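Local coordinates for protein glutathione S-transferase (PDB 6GZF) that probably transfers glutathione to or from its substrates as a Xi-class glutathione transferase, likely working as a glutathionyl-hydroquinone reductase in a haloalkaliphilic archaeon, at residues E178-D181 and Q182-N186; K77-E80 and D81-V85; T18-H21 and E22-A25; A212-F215 and G216-H220; D115-R118 and E119-V122. All blocks are in the same frame, centred on the assembly; numbering follows the deposited sequence.

Interaction 1 (E178-D181 and Q182-N186); sequences EKVD and QIIDN
Lys179 reaches across one turn of helix 177-192 to Gln182, giving a hydrogen bond from NZ of Lys179 to OE1 of Gln182 over 2.8 Å. Both side chains set out with CG anti to the backbone N (chi1 175° in Lys179), but they then part company: Gln182 runs out extended, while Lys179 folds at its second and third torsions and so brings the ammonium round to the amide oxygen. The ammonium meets that oxygen 26° out of the carbonyl plane. CD of Lys179 also lies 4.0 Å from CG1 of Ile183, so the lysine's methylenes rest against the isoleucine while its charge goes to the glutamine. Val180 and Ile184 behave differently, extending alongside one another in a common direction, with CG1 of Val180 3.9 Å from CD1 of Ile184. Backbone bonds hold this spacing: Ile183 N to Lys179 O at 2.8 Å, and Ile184 N to Val180 O at 3.2 Å. Ile183 continues inward onto Trp221, Leu231 and Ala239; replacing it with an alanine would probably open a gap beside these residues and leave the aliphatic run of Lys179 without its backing. Asp181 turns to other partners, a salt bridge with Arg155 and a hydrogen bond to Tyr172. The chemistry is therefore that of an amphipathic helix: a charged donor on a neutral amide oxygen at an exposed face, and branched aliphatic side chains turned into the interior of the helical C-terminal domain.

Interaction 2 (K77-E80 and D81-V85); sequences KGLE and DAISV
Leu79 and Ile83 make the tight side of this turn. Their side chains run alongside each other, CD1 of Leu79 lying 4.2 Å from CD1 of Ile83, while the other branch of the leucine, CD2, meets CB of Ala82 at 4.1 Å. The leucine's carbonyl closes the turn above them, with Ile83 N bonded to Leu79 O at 2.6 Å and Ala82 N adding a weak bond to the same oxygen. Phe161, Phe164 and Phe157 pack on Leu79, Ala82 and Ile83 respectively, so this face is buried.

The solvent side is looser and works through water. Glu80, bent at chi2 (91°), curls back so that OE1 of Glu80 is 2.7 Å from a water that probably donates to it, and that water accepts from Asp81 N at 2.9 Å. Carboxylate and backbone amide are thus bridged rather than joined directly, and the Asp81 side chain points away.

Just upstream, Gly78 has positive phi (75°) and is the C-prime residue of a Schellman motif that ends helix 65-77. Helix end, turn and strand 84-87 together complete the beta-alpha-beta unit begun by strand 56-60, as in thioredoxin-like N-terminal domains.

Interaction 3 (T18-H21 and E22-A25); sequences TDAH and ELTA
Leu23 N turns back to Ala20 O at 3.0 Å and Thr24 N more weakly to His21 O at 3.3 Å, two successive i to i+3 bonds that wind the chain into a short 3-10 turn. Thr24 adds a side-chain bond to the second closure. Its OG1 sits between the backbone N and the carbonyl carbon (chi1 57°), which directs the hydroxyl back along the turn to donate to His21 O at 3.2 Å. The approach is from above the carbonyl plane, at 95° to the C=O bond. The oxygen thus receives the weak amide bond and the hydroxyl of one residue. The threonine's other branch, CG2, lies 3.5 Å from OD1 of Asp19. CG of Asp19 also lies above one face of the His21 ring, two residues on, displaced toward its rim. On the remaining side of the turn, CD1 of Leu23 comes within 4.3 Å of CB of Ala20, and Glu22 doubles back at chi2 (-86°) until its OE2 lies 3.8 Å from CB of Ala20. The buried alanine methyl is thus flanked by a leucine and by the carboxylate of Glu22, which has a long, weak ion pair with Arg17. The turn follows strand 15-17 at the end of the small hairpin it forms with strand 10-12. Ala20 and Thr24 rest on Met10 of that first strand, Leu23 touches Gln33, and Ser29 hydrogen-bonds the carbonyls of Leu23 and Ala25 as the chain moves on toward strand 56-60.

Interaction 4 (A212-F215 and G216-H220); sequences AELF and GALAH
Helix 204-224 belongs to the all-helical C-terminal domain of the glutathione transferase fold, and Leu214, Phe215 and Leu218 make up part of its buried stripe. Leu214 and Leu218, one turn apart, project next to each other from the helix, with their two CD1 atoms 3.9 Å apart: the contact is methyl against methyl. The Phe215 side chain crosses that of Leu218 obliquely, and the CD1 methyl of Leu218 rests over one face of the ring, 4.1 Å from CD1 of Phe215. A single methyl of Leu218 therefore touches both the leucine and the phenylalanine. The first torsions differ: CG of Leu214 is anti to the backbone N (chi1 169°), whereas CG of Leu218 lies beside its own N (chi1 -71°), leaning back toward the preceding turn.

The backbone beneath is regular. Ala217 N bonds to Glu213 O and Leu218 N to Leu214 O, each at 2.9 Å, and Gly216 N and Ala219 N continue the ladder to Ala212 O and Phe215 O, both at 3.1 Å.

Further out, Phe250 covers both leucines, Cys260 meets Leu214 and Phe215, and Ala217 sits on Pro190 and Ile191 of helix 177-192. Leu214 is about 6 Å, side chain to side chain, from Tyr254, a residue predicted to lower the pKa of the cysteine that probably acts as nucleophile. Ala212 packs on Arg312 of the second subunit. All polar bonding across this contact runs through the main chain, and the Leu214, Phe215 and Leu218 side chains meet through apolar packing, consistent with an apolar backing behind that tyrosine.

Interaction 5 (D115-R118 and E119-V122); sequences DYLR and ELYV
Glu119 reaches back to the residues just before its helix, and its OE2 accepts from Tyr116 N at 2.9 Å and, more weakly, from Asp115 N at 3.0 Å. The tyrosine amide meets the carboxylate from above its plane. In return Glu119 N bonds to Tyr116 O at 3.3 Å. With chi1 at -63° the glutamate runs to this spot with its chain extended beyond CG. The two amides probably offset the nearness of Asp115, whose OD2 is 4.1 Å from OE2 of Glu119. A leucine in place of Glu119 would probably leave both amides without this acceptor and the start of the helix freer to fray.

Also in direct contact, CD1 of Leu117 lies 3.8 Å from CD1 of Leu120, and CD2 of Leu117 lies 3.9 Å from CE1 of Tyr121, whose ring edge faces Leu117 O in plane.

Further out, Arg118 makes a cation-pi contact with Trp16. Tyr121 OH bonds to Thr133 O, and its ring packs on Val132; Leu117 shares a backbone bond with Trp97. A first-turn glutamate accepting from the main-chain amide three residues before it is a familiar feature of helix N-termini, here at helix 117-124, which backs residues predicted to bind glutathione in the thioredoxin-like domain.

In the fold
Following the chain from the N terminus, interaction 3 comes first, closing the turn after the hairpin of strands 10-12 and 15-17. Interaction 2 then links helix 65-77 to strand 84-87, and interaction 5 starts helix 117-124, the next regular element. Interactions 1 and 4 sit within helices 177-192 and 204-224 and close no loop. All five are local and in series, so none nests in or crosses another. Interactions 2 and 5 share the thioredoxin-like part, their centres about 23 Å apart. Interactions 1 and 4 share the helical part, their nearest atoms about 5 Å apart, on neighbouring helices. Interactions 4 and 5 lie on opposite sides of the chain's centre.

Interaction 1 (E178-D181 and Q182-N186)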
loop_
_atom_site.group_PDB
_atom_site.type_symbol
_atom_site.label_atom_id
_atom_site.label_comp_id
_atom_site.label_asym_id
_atom_site.label_seq_id
_atom_site.Cartn_x
_atom_site.Cartn_y
_atom_site.Cartn_z
ATOM N N GLU A 178 -17.015 -32.919 -3.156
ATOM C CA GLU A 178 -16.672 -32.898 -1.738
ATOM C C GLU A 178 -15.421 -32.063 -1.482
ATOM O O GLU A 178 -15.345 -31.328 -0.497
ATOM C CB GLU A 178 -16.475 -34.324 -1.221
ATOM C CG GLU A 178 -17.193 -34.618 0.084
ATOM C CD GLU A 178 -17.425 -36.102 0.296
ATOM O OE1 GLU A 178 -16.492 -36.892 0.040
ATOM O OE2 GLU A 178 -18.542 -36.478 0.711
ATOM N N LYS A 179 -14.446 -32.174 -2.380
ATOM C CA LYS A 179 -13.216 -31.398 -2.279
ATOM C C LYS A 179 -13.456 -29.940 -2.659
ATOM O O LYS A 179 -12.904 -29.032 -2.037
ATOM C CB LYS A 179 -12.125 -32.003 -3.166
ATOM C CG LYS A 179 -10.837 -31.192 -3.215
ATOM C CD LYS A 179 -10.184 -31.089 -1.845
ATOM C CE LYS A 179 -9.447 -32.368 -1.481
ATOM N NZ LYS A 179 -8.832 -32.289 -0.126
ATOM N N VAL A 180 -14.282 -29.725 -3.678
ATOM C CA VAL A 180 -14.635 -28.377 -4.111
ATOM C C VAL A 180 -15.329 -27.624 -2.983
ATOM O O VAL A 180 -15.012 -26.467 -2.710
ATOM C CB VAL A 180 -15.547 -28.397 -5.355
ATOM C CG1 VAL A 180 -16.032 -26.994 -5.685
ATOM C CG2 VAL A 180 -14.811 -28.999 -6.539
ATOM N N ASP A 181 -16.267 -28.295 -2.320
ATOM C CA ASP A 181 -16.961 -27.716 -1.177
ATOM C C ASP A 181 -15.997 -27.464 -0.019
ATOM O O ASP A 181 -16.208 -26.563 0.791
ATOM C CB ASP A 181 -18.104 -28.626 -0.722
ATOM C CG ASP A 181 -19.198 -28.754 -1.764
ATOM O OD1 ASP A 181 -19.528 -27.736 -2.410
ATOM O OD2 ASP A 181 -19.729 -29.870 -1.940
ATOM N N GLN A 182 -14.937 -28.265 0.050
ATOM C CA GLN A 182 -13.946 -28.128 1.110
ATOM C C GLN A 182 -13.053 -26.912 0.885
ATOM O O GLN A 182 -12.823 -26.123 1.802
ATOM C CB GLN A 182 -13.087 -29.389 1.209
ATOM C CG GLN A 182 -12.133 -29.391 2.393
ATOM C CD GLN A 182 -11.049 -30.445 2.273
ATOM O OE1 GLN A 182 -10.168 -30.349 1.417
ATOM N NE2 GLN A 182 -11.108 -31.456 3.131
ATOM N N ILE A 183 -12.550 -26.772 -0.338
ATOM C CA ILE A 183 -11.643 -25.680 -0.677
ATOM C C ILE A 183 -12.324 -24.322 -0.530
ATOM O O ILE A 183 -11.736 -23.378 0.001
ATOM C CB ILE A 183 -11.100 -25.826 -2.113
ATOM C CG1 ILE A 183 -10.297 -27.119 -2.247
ATOM C CG2 ILE A 183 -10.230 -24.635 -2.484
ATOM C CD1 ILE A 183 -9.718 -27.334 -3.621
ATOM N N ILE A 184 -13.565 -24.234 -1.000
ATOM C CA ILE A 184 -14.352 -23.009 -0.884
ATOM C C ILE A 184 -14.498 -22.588 0.576
ATOM O O ILE A 184 -14.367 -21.411 0.911
ATOM C CB ILE A 184 -15.752 -23.176 -1.512
ATOM C CG1 ILE A 184 -15.640 -23.395 -3.021
ATOM C CG2 ILE A 184 -16.622 -21.961 -1.223
ATOM C CD1 ILE A 184 -16.939 -23.816 -3.675
ATOM N N ASP A 185 -14.752 -23.563 1.444
ATOM C CA ASP A 185 -14.928 -23.292 2.865
ATOM C C ASP A 185 -13.619 -22.865 3.523
ATOM O O ASP A 185 -13.610 -21.994 4.393
ATOM C CB ASP A 185 -15.496 -24.523 3.574
ATOM C CG ASP A 185 -16.181 -24.178 4.882
ATOM O OD1 ASP A 185 -17.407 -23.934 4.864
ATOM O OD2 ASP A 185 -15.496 -24.149 5.927
ATOM N N ASN A 186 -12.514 -23.476 3.104
ATOM C CA ASN A 186 -11.216 -23.199 3.705
ATOM C C ASN A 186 -10.731 -21.790 3.376
ATOM O O ASN A 186 -10.515 -20.983 4.277
ATOM C CB ASN A 186 -10.182 -24.235 3.249
ATOM C CG ASN A 186 -8.860 -24.129 4.005
ATOM O OD1 ASN A 186 -8.591 -23.140 4.690
ATOM N ND2 ASN A 186 -8.024 -25.153 3.871
#

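Interaction 2 (K77-E80 and D81-V85)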
loop_
_atom_site.group_PDB
_atom_site.type_symbol
_atom_site.label_atom_id
_atom_site.label_comp_id
_atom_site.label_asym_id
_atom_site.label_seq_id
_atom_site.Cartn_x
_atom_site.Cartn_y
_atom_site.Cartn_z
ATOM N N LYS A 77 -20.881 -20.621 -18.051
ATOM C CA LYS A 77 -22.036 -21.465 -18.326
ATOM C C LYS A 77 -22.721 -21.085 -19.633
ATOM O O LYS A 77 -23.387 -21.910 -20.258
ATOM C CB LYS A 77 -23.039 -21.382 -17.175
ATOM C CG LYS A 77 -23.497 -22.727 -16.664
ATOM C CD LYS A 77 -22.323 -23.531 -16.146
ATOM C CE LYS A 77 -22.788 -24.834 -15.535
ATOM N NZ LYS A 77 -23.434 -25.732 -16.530
ATOM N N GLY A 78 -22.553 -19.831 -20.042
ATOM C CA GLY A 78 -23.264 -19.312 -21.193
ATOM C C GLY A 78 -24.706 -19.042 -20.814
ATOM O O GLY A 78 -25.633 -19.542 -21.450
ATOM N N LEU A 79 -24.889 -18.250 -19.761
ATOM C CA LEU A 79 -26.217 -17.967 -19.231
ATOM C C LEU A 79 -26.598 -16.501 -19.399
ATOM O O LEU A 79 -27.561 -16.032 -18.791
ATOM C CB LEU A 79 -26.291 -18.355 -17.752
ATOM C CG LEU A 79 -26.403 -19.849 -17.443
ATOM C CD1 LEU A 79 -26.292 -20.101 -15.945
ATOM C CD2 LEU A 79 -27.705 -20.414 -17.989
ATOM N N GLU A 80 -25.840 -15.782 -20.222
ATOM C CA GLU A 80 -26.100 -14.365 -20.460
ATOM C C GLU A 80 -27.463 -14.159 -21.113
ATOM O O GLU A 80 -28.235 -13.292 -20.702
ATOM C CB GLU A 80 -25.005 -13.747 -21.334
ATOM C CG GLU A 80 -23.584 -14.046 -20.883
ATOM C CD GLU A 80 -23.018 -15.299 -21.526
ATOM O OE1 GLU A 80 -23.812 -16.179 -21.920
ATOM O OE2 GLU A 80 -21.778 -15.400 -21.641
ATOM N N ASP A 81 -27.751 -14.964 -22.132
ATOM C CA ASP A 81 -29.026 -14.890 -22.834
ATOM C C ASP A 81 -30.183 -15.253 -21.909
ATOM O O ASP A 81 -31.285 -14.719 -22.036
ATOM C CB ASP A 81 -29.023 -15.816 -24.052
ATOM C CG ASP A 81 -28.087 -15.341 -25.144
ATOM O OD1 ASP A 81 -27.865 -14.116 -25.248
ATOM O OD2 ASP A 81 -27.573 -16.192 -25.900
ATOM N N ALA A 82 -29.920 -16.160 -20.973
ATOM C CA ALA A 82 -30.951 -16.637 -20.062
ATOM C C ALA A 82 -31.134 -15.703 -18.869
ATOM O O ALA A 82 -32.256 -15.442 -18.438
ATOM C CB ALA A 82 -30.622 -18.042 -19.584
ATOM N N ILE A 83 -30.027 -15.198 -18.338
ATOM C CA ILE A 83 -30.087 -14.351 -17.154
ATOM C C ILE A 83 -29.532 -12.957 -17.432
ATOM O O ILE A 83 -28.337 -12.784 -17.672
ATOM C CB ILE A 83 -29.326 -14.988 -15.978
ATOM C CG1 ILE A 83 -29.854 -16.401 -15.720
ATOM C CG2 ILE A 83 -29.455 -14.127 -14.731
ATOM C CD1 ILE A 83 -29.029 -17.204 -14.745
ATOM N N SER A 84 -30.418 -11.966 -17.400
ATOM C CA SER A 84 -30.042 -10.581 -17.661
ATOM C C SER A 84 -29.278 -9.984 -16.484
ATOM O O SER A 84 -29.320 -10.514 -15.373
ATOM C CB SER A 84 -31.282 -9.744 -17.966
ATOM O OG SER A 84 -32.190 -9.765 -16.879
ATOM N N VAL A 85 -28.585 -8.876 -16.727
ATOM C CA VAL A 85 -27.731 -8.286 -15.704
ATOM C C VAL A 85 -27.702 -6.756 -15.763
ATOM O O VAL A 85 -27.687 -6.160 -16.841
ATOM C CB VAL A 85 -26.285 -8.836 -15.814
ATOM C CG1 VAL A 85 -25.691 -8.538 -17.186
ATOM C CG2 VAL A 85 -25.404 -8.282 -14.706
HETATM O O HOH W 1 -26.088 -17.094 -23.079
#

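Interaction 3 (T18-H21 and E22-A25)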
loop_
_atom_site.group_PDB
_atom_site.type_symbol
_atom_site.label_atom_id
_atom_site.label_comp_id
_atom_site.label_asym_id
_atom_site.label_seq_id
_atom_site.Cartn_x
_atom_site.Cartn_y
_atom_site.Cartn_z
ATOM N N THR A 18 -27.300 6.393 8.126
ATOM C CA THR A 18 -25.862 6.539 7.938
ATOM C C THR A 18 -25.119 5.695 8.968
ATOM O O THR A 18 -24.023 5.198 8.704
ATOM C CB THR A 18 -25.419 8.011 8.044
ATOM O OG1 THR A 18 -26.411 8.856 7.449
ATOM C CG2 THR A 18 -24.089 8.222 7.336
ATOM N N ASP A 19 -25.730 5.533 10.139
ATOM C CA ASP A 19 -25.203 4.659 11.182
ATOM C C ASP A 19 -26.263 4.424 12.259
ATOM O O ASP A 19 -27.051 5.314 12.577
ATOM C CB ASP A 19 -23.933 5.252 11.807
ATOM C CG ASP A 19 -23.188 4.260 12.693
ATOM O OD1 ASP A 19 -23.829 3.374 13.298
ATOM O OD2 ASP A 19 -21.947 4.371 12.787
ATOM N N ALA A 20 -26.272 3.213 12.807
ATOM C CA ALA A 20 -27.135 2.874 13.934
ATOM C C ALA A 20 -26.274 2.413 15.105
ATOM O O ALA A 20 -25.937 1.235 15.211
ATOM C CB ALA A 20 -28.135 1.797 13.542
ATOM N N HIS A 21 -25.929 3.353 15.981
ATOM C CA HIS A 21 -24.946 3.118 17.037
ATOM C C HIS A 21 -25.305 1.986 17.998
ATOM O O HIS A 21 -24.418 1.324 18.536
ATOM C CB HIS A 21 -24.723 4.406 17.834
ATOM C CG HIS A 21 -24.086 5.504 17.040
ATOM N ND1 HIS A 21 -22.735 5.539 16.771
ATOM C CD2 HIS A 21 -24.615 6.606 16.458
ATOM C CE1 HIS A 21 -22.458 6.615 16.057
ATOM N NE2 HIS A 21 -23.582 7.281 15.853
ATOM N N GLU A 22 -26.597 1.757 18.210
ATOM C CA GLU A 22 -27.032 0.730 19.151
ATOM C C GLU A 22 -26.785 -0.679 18.614
ATOM O O GLU A 22 -26.894 -1.659 19.350
ATOM C CB GLU A 22 -28.514 0.902 19.494
ATOM C CG GLU A 22 -29.474 0.416 18.418
ATOM C CD GLU A 22 -29.761 1.469 17.367
ATOM O OE1 GLU A 22 -29.229 2.592 17.486
ATOM O OE2 GLU A 22 -30.523 1.172 16.422
ATOM N N LEU A 23 -26.445 -0.774 17.332
ATOM C CA LEU A 23 -26.227 -2.065 16.691
ATOM C C LEU A 23 -24.798 -2.228 16.178
ATOM O O LEU A 23 -24.504 -3.177 15.451
ATOM C CB LEU A 23 -27.206 -2.255 15.529
ATOM C CG LEU A 23 -28.702 -2.127 15.817
ATOM C CD1 LEU A 23 -29.493 -2.165 14.518
ATOM C CD2 LEU A 23 -29.167 -3.226 16.759
ATOM N N THR A 24 -23.909 -1.313 16.554
ATOM C CA THR A 24 -22.565 -1.296 15.976
ATOM C C THR A 24 -21.428 -1.371 16.995
ATOM O O THR A 24 -20.279 -1.060 16.670
ATOM C CB THR A 24 -22.350 -0.034 15.120
ATOM O OG1 THR A 24 -22.578 1.135 15.917
ATOM C CG2 THR A 24 -23.294 -0.029 13.927
ATOM N N ALA A 25 -21.740 -1.778 18.219
ATOM C CA ALA A 25 -20.699 -2.002 19.215
ATOM C C ALA A 25 -20.148 -3.412 19.064
ATOM O O ALA A 25 -20.898 -4.357 18.845
ATOM C CB ALA A 25 -21.232 -1.784 20.620
#

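Interaction 4 (A212-F215 and G216-H220)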
loop_
_atom_site.group_PDB
_atom_site.type_symbol
_atom_site.label_atom_id
_atom_site.label_comp_id
_atom_site.label_asym_id
_atom_site.label_seq_id
_atom_site.Cartn_x
_atom_site.Cartn_y
_atom_site.Cartn_z
ATOM N N ALA A 212 -0.997 -12.465 8.688
ATOM C CA ALA A 212 -0.265 -13.707 8.915
ATOM C C ALA A 212 -1.018 -14.908 8.349
ATOM O O ALA A 212 -0.439 -15.740 7.652
ATOM C CB ALA A 212 0.001 -13.903 10.398
ATOM N N GLU A 213 -2.311 -14.984 8.648
ATOM C CA GLU A 213 -3.148 -16.077 8.165
ATOM C C GLU A 213 -3.304 -16.042 6.649
ATOM O O GLU A 213 -3.333 -17.084 5.995
ATOM C CB GLU A 213 -4.525 -16.027 8.830
ATOM C CG GLU A 213 -4.562 -16.598 10.236
ATOM C CD GLU A 213 -5.367 -17.881 10.319
ATOM O OE1 GLU A 213 -6.117 -18.178 9.364
ATOM O OE2 GLU A 213 -5.251 -18.595 11.338
ATOM N N LEU A 214 -3.403 -14.835 6.098
ATOM C CA LEU A 214 -3.605 -14.646 4.665
ATOM C C LEU A 214 -2.454 -15.201 3.835
ATOM O O LEU A 214 -2.650 -16.085 3.002
ATOM C CB LEU A 214 -3.798 -13.160 4.353
ATOM C CG LEU A 214 -3.770 -12.707 2.890
ATOM C CD1 LEU A 214 -4.820 -13.432 2.061
ATOM C CD2 LEU A 214 -3.964 -11.202 2.808
ATOM N N PHE A 215 -1.253 -14.676 4.062
ATOM C CA PHE A 215 -0.089 -15.082 3.285
ATOM C C PHE A 215 0.364 -16.491 3.648
ATOM O O PHE A 215 1.082 -17.138 2.884
ATOM C CB PHE A 215 1.051 -14.082 3.480
ATOM C CG PHE A 215 0.858 -12.801 2.722
ATOM C CD1 PHE A 215 1.306 -12.681 1.416
ATOM C CD2 PHE A 215 0.212 -11.725 3.306
ATOM C CE1 PHE A 215 1.124 -11.506 0.711
ATOM C CE2 PHE A 215 0.026 -10.548 2.606
ATOM C CZ PHE A 215 0.483 -10.439 1.306
ATOM N N GLY A 216 -0.059 -16.963 4.815
ATOM C CA GLY A 216 0.159 -18.346 5.190
ATOM C C GLY A 216 -0.704 -19.240 4.324
ATOM O O GLY A 216 -0.250 -20.268 3.822
ATOM N N ALA A 217 -1.958 -18.833 4.143
ATOM C CA ALA A 217 -2.899 -19.567 3.305
ATOM C C ALA A 217 -2.473 -19.542 1.841
ATOM O O ALA A 217 -2.587 -20.544 1.135
ATOM C CB ALA A 217 -4.300 -18.996 3.458
ATOM N N LEU A 218 -1.984 -18.389 1.392
ATOM C CA LEU A 218 -1.537 -18.227 0.013
ATOM C C LEU A 218 -0.319 -19.095 -0.285
ATOM O O LEU A 218 -0.182 -19.631 -1.385
ATOM C CB LEU A 218 -1.221 -16.759 -0.276
ATOM C CG LEU A 218 -2.424 -15.818 -0.349
ATOM C CD1 LEU A 218 -1.971 -14.370 -0.445
ATOM C CD2 LEU A 218 -3.315 -16.184 -1.528
ATOM N N ALA A 219 0.562 -19.230 0.701
ATOM C CA ALA A 219 1.762 -20.043 0.545
ATOM C C ALA A 219 1.412 -21.526 0.474
ATOM O O ALA A 219 2.075 -22.295 -0.223
ATOM C CB ALA A 219 2.733 -19.780 1.685
ATOM N N HIS A 220 0.370 -21.919 1.198
ATOM C CA HIS A 220 -0.075 -23.308 1.204
ATOM C C HIS A 220 -0.589 -23.725 -0.167
ATOM O O HIS A 220 -0.140 -24.723 -0.730
ATOM C CB HIS A 220 -1.166 -23.521 2.257
ATOM C CG HIS A 220 -1.949 -24.783 2.065
ATOM N ND1 HIS A 220 -1.354 -26.025 1.989
ATOM C CD2 HIS A 220 -3.280 -24.995 1.928
ATOM C CE1 HIS A 220 -2.285 -26.946 1.817
ATOM N NE2 HIS A 220 -3.462 -26.348 1.776
#

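Interaction 5 (D115-R118 and E119-V122)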
loop_
_atom_site.group_PDB
_atom_site.type_symbol
_atom_site.label_atom_id
_atom_site.label_comp_id
_atom_site.label_asym_id
_atom_site.label_seq_id
_atom_site.Cartn_x
_atom_site.Cartn_y
_atom_site.Cartn_z
ATOM N N ASP A 115 -33.154 4.553 -8.671
ATOM C CA ASP A 115 -31.949 5.360 -8.537
ATOM C C ASP A 115 -30.888 4.608 -7.743
ATOM O O ASP A 115 -29.707 4.629 -8.089
ATOM C CB ASP A 115 -32.265 6.694 -7.860
ATOM C CG ASP A 115 -33.224 7.545 -8.666
ATOM O OD1 ASP A 115 -33.077 7.600 -9.905
ATOM O OD2 ASP A 115 -34.127 8.159 -8.058
ATOM N N TYR A 116 -31.319 3.935 -6.682
ATOM C CA TYR A 116 -30.395 3.249 -5.789
ATOM C C TYR A 116 -30.816 1.806 -5.538
ATOM O O TYR A 116 -31.988 1.456 -5.670
ATOM C CB TYR A 116 -30.288 4.006 -4.465
ATOM C CG TYR A 116 -30.066 5.489 -4.643
ATOM C CD1 TYR A 116 -28.819 5.983 -4.994
ATOM C CD2 TYR A 116 -31.103 6.395 -4.467
ATOM C CE1 TYR A 116 -28.607 7.336 -5.166
ATOM C CE2 TYR A 116 -30.902 7.753 -4.635
ATOM C CZ TYR A 116 -29.651 8.217 -4.983
ATOM O OH TYR A 116 -29.442 9.566 -5.151
ATOM N N LEU A 117 -29.846 0.974 -5.168
ATOM C CA LEU A 117 -30.090 -0.446 -4.938
ATOM C C LEU A 117 -30.947 -0.681 -3.699
ATOM O O LEU A 117 -31.626 -1.703 -3.590
ATOM C CB LEU A 117 -28.763 -1.195 -4.802
ATOM C CG LEU A 117 -28.799 -2.712 -5.000
ATOM C CD1 LEU A 117 -28.999 -3.056 -6.467
ATOM C CD2 LEU A 117 -27.530 -3.357 -4.460
ATOM N N ARG A 118 -30.917 0.268 -2.769
ATOM C CA ARG A 118 -31.663 0.136 -1.523
ATOM C C ARG A 118 -33.170 0.170 -1.763
ATOM O O ARG A 118 -33.942 -0.372 -0.975
ATOM C CB ARG A 118 -31.255 1.231 -0.534
ATOM C CG ARG A 118 -31.278 2.645 -1.093
ATOM C CD ARG A 118 -30.622 3.610 -0.116
ATOM N NE ARG A 118 -30.699 5.003 -0.549
ATOM C CZ ARG A 118 -31.674 5.840 -0.207
ATOM N NH1 ARG A 118 -32.663 5.425 0.574
ATOM N NH2 ARG A 118 -31.660 7.091 -0.645
ATOM N N GLU A 119 -33.581 0.802 -2.858
ATOM C CA GLU A 119 -34.989 0.840 -3.236
ATOM C C GLU A 119 -35.489 -0.556 -3.594
ATOM O O GLU A 119 -36.633 -0.910 -3.309
ATOM C CB GLU A 119 -35.208 1.793 -4.413
ATOM C CG GLU A 119 -34.873 3.243 -4.114
ATOM C CD GLU A 119 -35.002 4.132 -5.337
ATOM O OE1 GLU A 119 -36.122 4.243 -5.878
ATOM O OE2 GLU A 119 -33.981 4.717 -5.758
ATOM N N LEU A 120 -34.620 -1.344 -4.218
ATOM C CA LEU A 120 -34.963 -2.698 -4.635
ATOM C C LEU A 120 -35.177 -3.618 -3.436
ATOM O O LEU A 120 -36.095 -4.439 -3.433
ATOM C CB LEU A 120 -33.873 -3.263 -5.546
ATOM C CG LEU A 120 -33.900 -2.752 -6.987
ATOM C CD1 LEU A 120 -32.572 -3.013 -7.671
ATOM C CD2 LEU A 120 -35.042 -3.397 -7.757
ATOM N N TYR A 121 -34.325 -3.476 -2.425
ATOM C CA TYR A 121 -34.469 -4.229 -1.183
ATOM C C TYR A 121 -35.799 -3.918 -0.506
ATOM O O TYR A 121 -36.539 -4.824 -0.120
ATOM C CB TYR A 121 -33.318 -3.919 -0.222
ATOM C CG TYR A 121 -32.025 -4.646 -0.523
ATOM C CD1 TYR A 121 -31.217 -4.261 -1.584
ATOM C CD2 TYR A 121 -31.607 -5.709 0.268
ATOM C CE1 TYR A 121 -30.031 -4.923 -1.856
ATOM C CE2 TYR A 121 -30.424 -6.375 0.006
ATOM C CZ TYR A 121 -29.641 -5.978 -1.056
ATOM O OH TYR A 121 -28.463 -6.638 -1.318
ATOM N N VAL A 122 -36.090 -2.626 -0.366
ATOM C CA VAL A 122 -37.307 -2.160 0.294
ATOM C C VAL A 122 -38.563 -2.697 -0.391
ATOM O O VAL A 122 -39.529 -3.071 0.274
ATOM C CB VAL A 122 -37.360 -0.615 0.335
ATOM C CG1 VAL A 122 -38.714 -0.130 0.833
ATOM C CG2 VAL A 122 -36.247 -0.070 1.214
#